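Local coordinates for protein phytochromobilin synthase (Solanum lycopersicum, PDB 6KME) that probably catalyses the ferredoxin-dependent reduction of biliverdin IX alpha to phytochromobilin, the bilin chromophore precursor of plant phytochromes, at residues D93-A101 with F113-A121; L62-L71 with V244-D252. The protein carries 1 engineered substitution. One frame throughout, in Å; residues are numbered along the deposited sequence. Where two conformers were deposited one is given.

Contact 1: D93-A101 with F113-A121; sequences DGMQVLDFA and FCANFFTTA. With BLA (biliverdine IX alpha), chain B.
Phe-113 and Phe-100 meet rim to rim, Phe-113 CE2 lying 3.8 Å from Phe-100 CD1 near the plane of each ring. Cys-114 turns to the opposite face, where its SG touches the biliverdin methyl CMB. Ala-115 exchanges two backbone hydrogen bonds with Phe-100. Asn-116 carries the polar contact: with CG beside the backbone N (chi1 -78°), its amide lies alongside the Asp-99 carboxylate, and ND2 donates to biliverdin OC at 2.7 Å. One water donates to both Asn-116 OD1 and Asp-99 OD1; Arg-235 also bonds Asn-116 OD1, fixing the amide's rotation, while Arg-85 forms a salt bridge with Asp-99. Phe-117 returns to the helix-covered face and runs alongside Leu-98, CD2 to CD2 4.0 Å. One face of the Phe-118 ring is covered by biliverdin methyl CMD, offset toward the rim, while its CD1 meets Val-97 CG2 at 3.6 Å and its CE1 makes an oblique Met-aromatic contact with Met-95 SD. Replacing Phe-118 by alanine would probably strip CMD of its aromatic face and open a gap beside Val-97 and Met-95. This is an antiparallel beta hairpin in the central sheet of the ferredoxin-dependent bilin reductase fold, the face bearing Val-97, Asp-99, Cys-114, Asn-116 and Phe-118 lining the biliverdin pocket.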
loop_
_atom_site.group_PDB
_atom_site.type_symbol
_atom_site.label_atom_id
_atom_site.label_comp_id
_atom_site.label_asym_id
_atom_site.label_seq_id
_atom_site.Cartn_x
_atom_site.Cartn_y
_atom_site.Cartn_z
ATOM N N ASP A 93 -19.994 13.842 3.976
ATOM C CA ASP A 93 -19.341 15.139 3.875
ATOM C C ASP A 93 -18.517 15.308 2.602
ATOM O O ASP A 93 -17.987 16.398 2.365
ATOM C CB ASP A 93 -18.432 15.352 5.097
ATOM C CG ASP A 93 -17.392 14.228 5.268
ATOM O OD1 ASP A 93 -17.666 13.067 4.879
ATOM O OD2 ASP A 93 -16.294 14.508 5.802
ATOM N N GLY A 94 -18.386 14.269 1.784
ATOM C CA GLY A 94 -17.517 14.300 0.626
ATOM C C GLY A 94 -16.269 13.451 0.759
ATOM O O GLY A 94 -15.583 13.224 -0.249
ATOM N N MET A 95 -15.957 12.968 1.963
ATOM C CA MET A 95 -14.794 12.115 2.145
ATOM C C MET A 95 -15.020 10.765 1.480
ATOM O O MET A 95 -16.045 10.114 1.701
ATOM C CB MET A 95 -14.491 11.915 3.625
ATOM C CG MET A 95 -13.291 10.991 3.850
ATOM S SD MET A 95 -12.771 10.848 5.577
ATOM C CE MET A 95 -14.037 9.766 6.223
ATOM N N GLN A 96 -14.055 10.347 0.665
ATOM C CA GLN A 96 -14.025 9.009 0.088
ATOM C C GLN A 96 -12.614 8.460 0.247
ATOM O O GLN A 96 -11.642 9.134 -0.114
ATOM C CB GLN A 96 -14.423 9.024 -1.394
ATOM C CG GLN A 96 -15.716 9.768 -1.687
ATOM C CD GLN A 96 -16.940 8.906 -1.454
ATOM O OE1 GLN A 96 -16.866 7.678 -1.515
ATOM N NE2 GLN A 96 -18.076 9.543 -1.184
ATOM N N VAL A 97 -12.498 7.256 0.794
ATOM C CA VAL A 97 -11.201 6.649 1.061
ATOM C C VAL A 97 -11.186 5.227 0.510
ATOM O O VAL A 97 -12.168 4.489 0.648
ATOM C CB VAL A 97 -10.870 6.635 2.568
ATOM C CG1 VAL A 97 -9.518 5.986 2.783
ATOM C CG2 VAL A 97 -10.902 8.059 3.157
ATOM N N LEU A 98 -10.067 4.852 -0.111
ATOM C CA LEU A 98 -9.784 3.477 -0.498
ATOM C C LEU A 98 -8.407 3.086 0.026
ATOM O O LEU A 98 -7.421 3.789 -0.222
ATOM C CB LEU A 98 -9.837 3.292 -2.029
ATOM C CG LEU A 98 -9.491 1.866 -2.517
ATOM C CD1 LEU A 98 -10.572 0.873 -2.097
ATOM C CD2 LEU A 98 -9.284 1.819 -4.042
ATOM N N ASP A 99 -8.344 1.977 0.761
ATOM C CA ASP A 99 -7.093 1.276 1.053
ATOM C C ASP A 99 -7.274 -0.153 0.564
ATOM O O ASP A 99 -8.012 -0.931 1.177
ATOM C CB ASP A 99 -6.742 1.296 2.545
ATOM C CG ASP A 99 -5.354 0.659 2.847
ATOM O OD1 ASP A 99 -4.881 -0.183 2.050
ATOM O OD2 ASP A 99 -4.734 1.012 3.880
ATOM N N PHE A 100 -6.581 -0.486 -0.522
ATOM C CA PHE A 100 -6.660 -1.775 -1.195
ATOM C C PHE A 100 -5.238 -2.304 -1.331
ATOM O O PHE A 100 -4.368 -1.598 -1.849
ATOM C CB PHE A 100 -7.331 -1.595 -2.568
ATOM C CG PHE A 100 -7.531 -2.868 -3.324
ATOM C CD1 PHE A 100 -6.521 -3.381 -4.123
ATOM C CD2 PHE A 100 -8.738 -3.549 -3.244
ATOM C CE1 PHE A 100 -6.715 -4.573 -4.828
ATOM C CE2 PHE A 100 -8.929 -4.739 -3.929
ATOM C CZ PHE A 100 -7.916 -5.245 -4.721
ATOM N N ALA A 101 -4.988 -3.521 -0.841
ATOM C CA ALA A 101 -3.650 -4.100 -0.891
ATOM C C ALA A 101 -3.720 -5.601 -1.144
ATOM O O ALA A 101 -4.670 -6.280 -0.741
ATOM C CB ALA A 101 -2.865 -3.860 0.412
ATOM N N PHE A 113 0.916 -5.092 -3.957
ATOM C CA PHE A 113 0.074 -4.113 -4.626
ATOM C C PHE A 113 -0.515 -3.179 -3.583
ATOM O O PHE A 113 -1.003 -3.625 -2.544
ATOM C CB PHE A 113 -1.050 -4.769 -5.441
ATOM C CG PHE A 113 -1.863 -3.764 -6.231
ATOM C CD1 PHE A 113 -1.428 -3.334 -7.485
ATOM C CD2 PHE A 113 -3.022 -3.202 -5.694
ATOM C CE1 PHE A 113 -2.155 -2.365 -8.207
ATOM C CE2 PHE A 113 -3.747 -2.240 -6.397
ATOM C CZ PHE A 113 -3.314 -1.824 -7.664
ATOM N N CYS A 114 -0.475 -1.876 -3.867
ATOM C CA CYS A 114 -0.797 -0.850 -2.879
ATOM C C CYS A 114 -1.580 0.277 -3.548
ATOM O O CYS A 114 -1.073 0.918 -4.474
ATOM C CB CYS A 114 0.495 -0.328 -2.242
ATOM S SG CYS A 114 0.322 1.129 -1.179
ATOM N N ALA A 115 -2.812 0.514 -3.094
ATOM C CA ALA A 115 -3.613 1.655 -3.546
ATOM C C ALA A 115 -4.203 2.331 -2.318
ATOM O O ALA A 115 -5.016 1.732 -1.602
ATOM C CB ALA A 115 -4.719 1.231 -4.512
ATOM N N ASN A 116 -3.782 3.572 -2.068
ATOM C CA ASN A 116 -4.216 4.355 -0.909
ATOM C C ASN A 116 -4.694 5.712 -1.420
ATOM O O ASN A 116 -3.885 6.603 -1.715
ATOM C CB ASN A 116 -3.094 4.504 0.112
ATOM C CG ASN A 116 -2.911 3.262 0.952
ATOM O OD1 ASN A 116 -2.280 2.300 0.521
ATOM N ND2 ASN A 116 -3.478 3.268 2.147
ATOM N N PHE A 117 -6.011 5.869 -1.533
ATOM C CA PHE A 117 -6.612 7.075 -2.097
ATOM C C PHE A 117 -7.356 7.814 -0.997
ATOM O O PHE A 117 -8.303 7.270 -0.419
ATOM C CB PHE A 117 -7.584 6.733 -3.222
ATOM C CG PHE A 117 -6.989 5.933 -4.355
ATOM C CD1 PHE A 117 -5.614 5.777 -4.500
ATOM C CD2 PHE A 117 -7.824 5.362 -5.296
ATOM C CE1 PHE A 117 -5.087 5.043 -5.556
ATOM C CE2 PHE A 117 -7.299 4.622 -6.364
ATOM C CZ PHE A 117 -5.929 4.474 -6.487
ATOM N N PHE A 118 -6.953 9.049 -0.716
ATOM C CA PHE A 118 -7.675 9.874 0.243
ATOM C C PHE A 118 -8.280 11.076 -0.478
ATOM O O PHE A 118 -7.555 11.973 -0.932
ATOM C CB PHE A 118 -6.784 10.325 1.397
ATOM C CG PHE A 118 -7.505 11.212 2.362
ATOM C CD1 PHE A 118 -8.421 10.676 3.265
ATOM C CD2 PHE A 118 -7.327 12.582 2.329
ATOM C CE1 PHE A 118 -9.119 11.505 4.144
ATOM C CE2 PHE A 118 -8.017 13.411 3.203
ATOM C CZ PHE A 118 -8.911 12.866 4.114
ATOM N N THR A 119 -9.610 11.117 -0.536
ATOM C CA THR A 119 -10.335 12.106 -1.317
ATOM C C THR A 119 -11.308 12.885 -0.440
ATOM O O THR A 119 -11.956 12.323 0.448
ATOM C CB THR A 119 -11.074 11.410 -2.476
ATOM O OG1 THR A 119 -10.103 10.793 -3.340
ATOM C CG2 THR A 119 -11.909 12.391 -3.268
ATOM N N THR A 120 -11.378 14.186 -0.671
ATOM C CA THR A 120 -12.388 15.060 -0.095
ATOM C C THR A 120 -13.131 15.745 -1.236
ATOM O O THR A 120 -12.886 15.464 -2.413
ATOM C CB THR A 120 -11.755 16.104 0.813
ATOM O OG1 THR A 120 -10.995 16.992 -0.013
ATOM C CG2 THR A 120 -10.850 15.440 1.840
ATOM N N ALA A 121 -13.998 16.698 -0.881
ATOM C CA ALA A 121 -14.799 17.373 -1.896
ATOM C C ALA A 121 -13.926 18.006 -2.970
ATOM O O ALA A 121 -14.330 18.082 -4.137
ATOM C CB ALA A 121 -15.700 18.432 -1.251
HETATM C CHA BLA B . -1.102 11.794 3.229
HETATM N NA BLA B . -0.382 9.392 2.571
HETATM C C1A BLA B . -0.108 10.761 2.724
HETATM C C2A BLA B . 1.284 10.975 2.329
HETATM C C3A BLA B . 1.829 9.673 1.940
HETATM C C4A BLA B . 0.777 8.709 2.101
HETATM C CMA BLA B . 3.228 9.324 1.427
HETATM C CAA BLA B . 1.966 12.372 2.390
HETATM C CBA BLA B . 2.389 12.651 3.808
HETATM C CGA BLA B . 3.843 12.114 4.070
HETATM O O1A BLA B . 4.612 12.531 3.255
HETATM O O2A BLA B . 3.919 11.403 5.029
HETATM C CHB BLA B . 0.802 7.203 1.806
HETATM N NB BLA B . 2.969 6.464 2.623
HETATM C C1B BLA B . 1.671 6.171 2.144
HETATM C C2B BLA B . 1.814 4.647 1.718
HETATM C C3B BLA B . 3.009 4.129 2.202
HETATM C C4B BLA B . 3.759 5.297 2.847
HETATM C CMB BLA B . 0.625 3.915 1.121
HETATM O OB BLA B . 4.800 5.342 3.482
HETATM C CAB BLA B . 3.783 2.834 2.223
HETATM C CBB BLA B . 4.924 2.358 2.774
HETATM N NC BLA B . -4.596 7.842 3.763
HETATM C C1C BLA B . -4.841 6.469 3.533
HETATM C C2C BLA B . -6.137 6.150 4.290
HETATM C C3C BLA B . -6.563 7.331 4.899
HETATM C C4C BLA B . -5.565 8.467 4.570
HETATM C CMC BLA B . -6.678 4.715 4.248
HETATM O OC BLA B . -4.042 5.861 2.838
HETATM C CAC BLA B . -7.778 7.487 5.742
HETATM C CBC BLA B . -8.425 6.667 6.600
HETATM C CHD BLA B . -5.432 9.796 4.873
HETATM N ND BLA B . -3.121 10.439 3.894
HETATM C C1D BLA B . -4.261 10.700 4.534
HETATM C C2D BLA B . -4.363 12.151 4.970
HETATM C C3D BLA B . -3.204 12.774 4.544
HETATM C C4D BLA B . -2.346 11.690 3.829
HETATM C CMD BLA B . -5.585 12.643 5.722
HETATM C CAD BLA B . -2.696 14.216 4.666
HETATM C CBD BLA B . -2.285 14.601 6.075
HETATM C CGD BLA B . -0.963 13.893 6.609
HETATM O O1D BLA B . -1.139 13.403 7.711
HETATM O O2D BLA B . -0.016 13.966 5.838
HETATM O O HOH W 1 -15.058 16.577 2.024
HETATM O O HOH W 2 -2.478 -0.306 0.940
#

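Contact 2: L62-L71 with V244-D252; sequences LLSMDDKTEL and VLKRLIGED. With MG (magnesium ion), chain C; BLA (biliverdine IX alpha), chain B.
Leu-248 O, in the last turn of helix 242-249, is gripped twice: Met-65 N donates almost straight down its carbonyl bond at 2.8 Å, and a water that accepts from Asp-66 N donates to it at 3.1 Å. The turn offering these groups is braced from within. Ser-64 OG donates to Asp-66 OD1 at 2.6 Å, and Lys-68 N reaches the same oxygen from the other face of the carboxylate, closing an Asx turn. Ser-64 to Asp-67 form a type I turn, Asp-67 N bonding Ser-64 O, in the connection between strands 51-63 and 69-77, the first hairpin of the central antiparallel sheet, and the helix end docks against it. On the outer side, Asp-67 OD1 binds magnesium at 2.3 Å; two of the metal's waters donate to Ser-64 O and Met-65 O. Met-65 bends at its last torsion (chi3 -69°), which brings CE to 3.7 Å from Arg-247 O, beside Gly-250, which leaves the helix with positive phi. Along the strands leading into and out of the turn the contact is apolar. Ile-249 CD1 meets Leu-62 CD2 at 3.8 Å, the two side chains crossing at about a right angle, and Ile-249 CG2 touches Leu-71. Leu-248 CD2 lies against Thr-69 CB, while Leu-245 CD2 reaches biliverdin CBC at 3.8 Å.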
loop_
_atom_site.group_PDB
_atom_site.type_symbol
_atom_site.label_atom_id
_atom_site.label_comp_id
_atom_site.label_asym_id
_atom_site.label_seq_id
_atom_site.Cartn_x
_atom_site.Cartn_y
_atom_site.Cartn_z
ATOM N N LEU A 62 -18.397 -1.233 9.909
ATOM C CA LEU A 62 -18.166 -0.514 11.153
ATOM C C LEU A 62 -18.634 0.924 10.965
ATOM O O LEU A 62 -18.253 1.574 9.988
ATOM C CB LEU A 62 -16.676 -0.581 11.508
ATOM C CG LEU A 62 -16.211 -0.625 12.957
ATOM C CD1 LEU A 62 -16.938 -1.706 13.744
ATOM C CD2 LEU A 62 -14.702 -0.852 12.965
ATOM N N LEU A 63 -19.480 1.409 11.868
ATOM C CA LEU A 63 -19.878 2.810 11.834
ATOM C C LEU A 63 -18.918 3.647 12.664
ATOM O O LEU A 63 -18.391 3.194 13.683
ATOM C CB LEU A 63 -21.300 3.012 12.363
ATOM C CG LEU A 63 -22.482 2.575 11.497
ATOM C CD1 LEU A 63 -23.761 3.220 12.011
ATOM C CD2 LEU A 63 -22.241 2.938 10.043
ATOM N N SER A 64 -18.710 4.886 12.224
ATOM C CA SER A 64 -17.999 5.849 13.051
ATOM C C SER A 64 -18.780 6.112 14.341
ATOM O O SER A 64 -19.973 5.809 14.451
ATOM C CB SER A 64 -17.777 7.151 12.280
ATOM O OG SER A 64 -19.008 7.813 12.058
ATOM N N MET A 65 -18.086 6.691 15.330
ATOM C CA MET A 65 -18.711 6.942 16.627
ATOM C C MET A 65 -19.907 7.885 16.524
ATOM O O MET A 65 -20.855 7.760 17.307
ATOM C CB MET A 65 -17.684 7.504 17.618
ATOM C CG MET A 65 -16.532 6.548 17.900
ATOM S SD MET A 65 -15.399 7.111 19.188
ATOM C CE MET A 65 -14.604 8.514 18.380
ATOM N N ASP A 66 -19.891 8.836 15.589
ATOM C CA ASP A 66 -21.038 9.728 15.428
ATOM C C ASP A 66 -22.067 9.185 14.447
ATOM O O ASP A 66 -22.996 9.907 14.083
ATOM C CB ASP A 66 -20.587 11.133 15.001
ATOM C CG ASP A 66 -19.922 11.161 13.629
ATOM O OD1 ASP A 66 -19.923 10.141 12.914
ATOM O OD2 ASP A 66 -19.385 12.226 13.262
ATOM N N ASP A 67 -21.895 7.946 13.991
ATOM C CA ASP A 67 -22.838 7.198 13.162
ATOM C C ASP A 67 -23.013 7.767 11.754
ATOM O O ASP A 67 -23.865 7.273 11.008
ATOM C CB ASP A 67 -24.209 7.084 13.845
ATOM C CG ASP A 67 -24.144 6.353 15.183
ATOM O OD1 ASP A 67 -23.300 5.443 15.334
ATOM O OD2 ASP A 67 -24.940 6.688 16.089
ATOM N N LYS A 68 -22.226 8.769 11.350
ATOM C CA LYS A 68 -22.391 9.388 10.036
ATOM C C LYS A 68 -21.506 8.787 8.948
ATOM O O LYS A 68 -21.692 9.118 7.771
ATOM C CB LYS A 68 -22.104 10.894 10.106
ATOM C CG LYS A 68 -22.964 11.691 11.072
ATOM C CD LYS A 68 -22.688 13.182 10.888
ATOM C CE LYS A 68 -22.747 13.957 12.198
ATOM N NZ LYS A 68 -24.132 14.083 12.720
ATOM N N THR A 69 -20.542 7.936 9.293
ATOM C CA THR A 69 -19.611 7.404 8.307
ATOM C C THR A 69 -19.511 5.892 8.452
ATOM O O THR A 69 -19.410 5.371 9.566
ATOM C CB THR A 69 -18.219 8.043 8.455
ATOM O OG1 THR A 69 -18.340 9.469 8.377
ATOM C CG2 THR A 69 -17.308 7.574 7.341
ATOM N N GLU A 70 -19.535 5.184 7.329
ATOM C CA GLU A 70 -19.450 3.731 7.343
ATOM C C GLU A 70 -18.112 3.291 6.770
ATOM O O GLU A 70 -17.673 3.796 5.729
ATOM C CB GLU A 70 -20.603 3.101 6.560
ATOM C CG GLU A 70 -20.621 1.581 6.652
ATOM C CD GLU A 70 -21.574 0.949 5.651
ATOM O OE1 GLU A 70 -22.358 1.691 5.018
ATOM O OE2 GLU A 70 -21.528 -0.290 5.493
ATOM N N LEU A 71 -17.464 2.365 7.464
ATOM C CA LEU A 71 -16.252 1.723 6.981
ATOM C C LEU A 71 -16.647 0.335 6.499
ATOM O O LEU A 71 -17.268 -0.427 7.248
ATOM C CB LEU A 71 -15.191 1.639 8.083
ATOM C CG LEU A 71 -14.536 2.922 8.637
ATOM C CD1 LEU A 71 -15.521 3.854 9.346
ATOM C CD2 LEU A 71 -13.415 2.520 9.584
ATOM N N VAL A 244 -6.941 9.676 10.824
ATOM C CA VAL A 244 -8.333 9.736 10.391
ATOM C C VAL A 244 -9.123 8.570 10.976
ATOM O O VAL A 244 -10.248 8.745 11.459
ATOM C CB VAL A 244 -8.419 9.766 8.853
ATOM C CG1 VAL A 244 -9.864 9.642 8.414
ATOM C CG2 VAL A 244 -7.817 11.063 8.295
ATOM N N LEU A 245 -8.555 7.359 10.923
ATOM C CA LEU A 245 -9.224 6.201 11.515
ATOM C C LEU A 245 -9.498 6.424 13.002
ATOM O O LEU A 245 -10.592 6.118 13.491
ATOM C CB LEU A 245 -8.376 4.948 11.313
ATOM C CG LEU A 245 -8.206 4.473 9.866
ATOM C CD1 LEU A 245 -7.297 3.221 9.787
ATOM C CD2 LEU A 245 -9.566 4.191 9.241
ATOM N N LYS A 246 -8.518 6.970 13.734
ATOM C CA LYS A 246 -8.702 7.206 15.166
ATOM C C LYS A 246 -9.840 8.180 15.432
ATOM O O LYS A 246 -10.609 7.999 16.385
ATOM C CB LYS A 246 -7.399 7.709 15.794
ATOM C CG LYS A 246 -6.350 6.612 15.803
ATOM C CD LYS A 246 -4.999 7.083 16.302
ATOM C CE LYS A 246 -3.984 5.937 16.274
ATOM N NZ LYS A 246 -2.650 6.371 16.790
ATOM N N ARG A 247 -9.974 9.214 14.599
ATOM C CA ARG A 247 -11.074 10.163 14.758
ATOM C C ARG A 247 -12.422 9.505 14.478
ATOM O O ARG A 247 -13.427 9.827 15.124
ATOM C CB ARG A 247 -10.863 11.368 13.837
ATOM C CG ARG A 247 -12.136 12.160 13.564
ATOM C CD ARG A 247 -11.870 13.533 12.959
ATOM N NE ARG A 247 -11.143 13.481 11.693
ATOM C CZ ARG A 247 -11.668 13.080 10.540
ATOM N NH1 ARG A 247 -12.928 12.671 10.483
ATOM N NH2 ARG A 247 -10.925 13.086 9.444
ATOM N N LEU A 248 -12.465 8.576 13.515
ATOM C CA LEU A 248 -13.744 7.978 13.126
ATOM C C LEU A 248 -14.238 6.974 14.164
ATOM O O LEU A 248 -15.388 7.055 14.614
ATOM C CB LEU A 248 -13.618 7.310 11.753
ATOM C CG LEU A 248 -13.464 8.247 10.547
ATOM C CD1 LEU A 248 -13.172 7.426 9.295
ATOM C CD2 LEU A 248 -14.714 9.069 10.351
ATOM N N ILE A 249 -13.394 6.013 14.557
ATOM C CA ILE A 249 -13.865 4.899 15.375
ATOM C C ILE A 249 -13.168 4.817 16.732
ATOM O O ILE A 249 -13.413 3.871 17.496
ATOM C CB ILE A 249 -13.738 3.563 14.618
ATOM C CG1 ILE A 249 -12.280 3.284 14.209
ATOM C CG2 ILE A 249 -14.683 3.534 13.418
ATOM C CD1 ILE A 249 -12.099 1.843 13.578
ATOM N N GLY A 250 -12.329 5.796 17.068
ATOM C CA GLY A 250 -11.664 5.826 18.358
ATOM C C GLY A 250 -10.342 5.076 18.330
ATOM O O GLY A 250 -10.078 4.251 17.461
ATOM N N GLU A 251 -9.488 5.379 19.309
ATOM C CA GLU A 251 -8.126 4.844 19.278
ATOM C C GLU A 251 -8.097 3.321 19.393
ATOM O O GLU A 251 -7.332 2.657 18.684
ATOM C CB GLU A 251 -7.279 5.465 20.393
ATOM C CG GLU A 251 -5.954 4.735 20.569
ATOM C CD GLU A 251 -4.858 5.591 21.176
ATOM O OE1 GLU A 251 -4.158 6.294 20.412
ATOM O OE2 GLU A 251 -4.692 5.549 22.415
ATOM N N ASP A 252 -8.902 2.749 20.291
ATOM C CA ASP A 252 -8.834 1.309 20.539
ATOM C C ASP A 252 -9.217 0.494 19.304
ATOM O O ASP A 252 -8.479 -0.408 18.893
ATOM C CB ASP A 252 -9.732 0.937 21.718
ATOM C CG ASP A 252 -9.649 -0.540 22.059
ATOM O OD1 ASP A 252 -8.625 -0.953 22.649
ATOM O OD2 ASP A 252 -10.595 -1.291 21.727
HETATM MG MG MG C . -22.710 3.848 16.915
HETATM C CHA BLA B . -1.102 11.794 3.229
HETATM N NA BLA B . -0.382 9.392 2.571
HETATM C C1A BLA B . -0.108 10.761 2.724
HETATM C C2A BLA B . 1.284 10.975 2.329
HETATM C C3A BLA B . 1.829 9.673 1.940
HETATM C C4A BLA B . 0.777 8.709 2.101
HETATM C CMA BLA B . 3.228 9.324 1.427
HETATM C CAA BLA B . 1.966 12.372 2.390
HETATM C CBA BLA B . 2.389 12.651 3.808
HETATM C CGA BLA B . 3.843 12.114 4.070
HETATM O O1A BLA B . 4.612 12.531 3.255
HETATM O O2A BLA B . 3.919 11.403 5.029
HETATM C CHB BLA B . 0.802 7.203 1.806
HETATM N NB BLA B . 2.969 6.464 2.623
HETATM C C1B BLA B . 1.671 6.171 2.144
HETATM C C2B BLA B . 1.814 4.647 1.718
HETATM C C3B BLA B . 3.009 4.129 2.202
HETATM C C4B BLA B . 3.759 5.297 2.847
HETATM C CMB BLA B . 0.625 3.915 1.121
HETATM O OB BLA B . 4.800 5.342 3.482
HETATM C CAB BLA B . 3.783 2.834 2.223
HETATM C CBB BLA B . 4.924 2.358 2.774
HETATM N NC BLA B . -4.596 7.842 3.763
HETATM C C1C BLA B . -4.841 6.469 3.533
HETATM C C2C BLA B . -6.137 6.150 4.290
HETATM C C3C BLA B . -6.563 7.331 4.899
HETATM C C4C BLA B . -5.565 8.467 4.570
HETATM C CMC BLA B . -6.678 4.715 4.248
HETATM O OC BLA B . -4.042 5.861 2.838
HETATM C CAC BLA B . -7.778 7.487 5.742
HETATM C CBC BLA B . -8.425 6.667 6.600
HETATM C CHD BLA B . -5.432 9.796 4.873
HETATM N ND BLA B . -3.121 10.439 3.894
HETATM C C1D BLA B . -4.261 10.700 4.534
HETATM C C2D BLA B . -4.363 12.151 4.970
HETATM C C3D BLA B . -3.204 12.774 4.544
HETATM C C4D BLA B . -2.346 11.690 3.829
HETATM C CMD BLA B . -5.585 12.643 5.722
HETATM C CAD BLA B . -2.696 14.216 4.666
HETATM C CBD BLA B . -2.285 14.601 6.075
HETATM C CGD BLA B . -0.963 13.893 6.609
HETATM O O1D BLA B . -1.139 13.403 7.711
HETATM O O2D BLA B . -0.016 13.966 5.838
HETATM O O HOH W 3 -20.936 3.411 15.892
HETATM O O HOH W 4 -21.610 5.316 17.947
HETATM O O HOH W 5 -16.890 9.725 14.891
HETATM O O HOH W 6 -23.713 2.612 15.509
#

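The pair illustrates how one sheet serves two kinds of contact. Contact 1 is mostly buried and joins neighbouring strands in the middle of the sheet, through regular backbone bonding, with Asn-116 bonding the bilin. Contact 2 lies farther out, its centre about 21 Å from the centre of the chain, against about 11 Å for contact 1, and sets a helix end on the hairpin at the sheet's margin; a single direct backbone bond, water and aliphatic packing do the work, with magnesium at the exposed turn. Met-95 bridges them, its CE 4.0 Å from Leu-248 CD1 and also touching Thr-69. Both contacts reach biliverdin, contact 1 from the strands and contact 2 through Val-244 and Leu-245 of the helix.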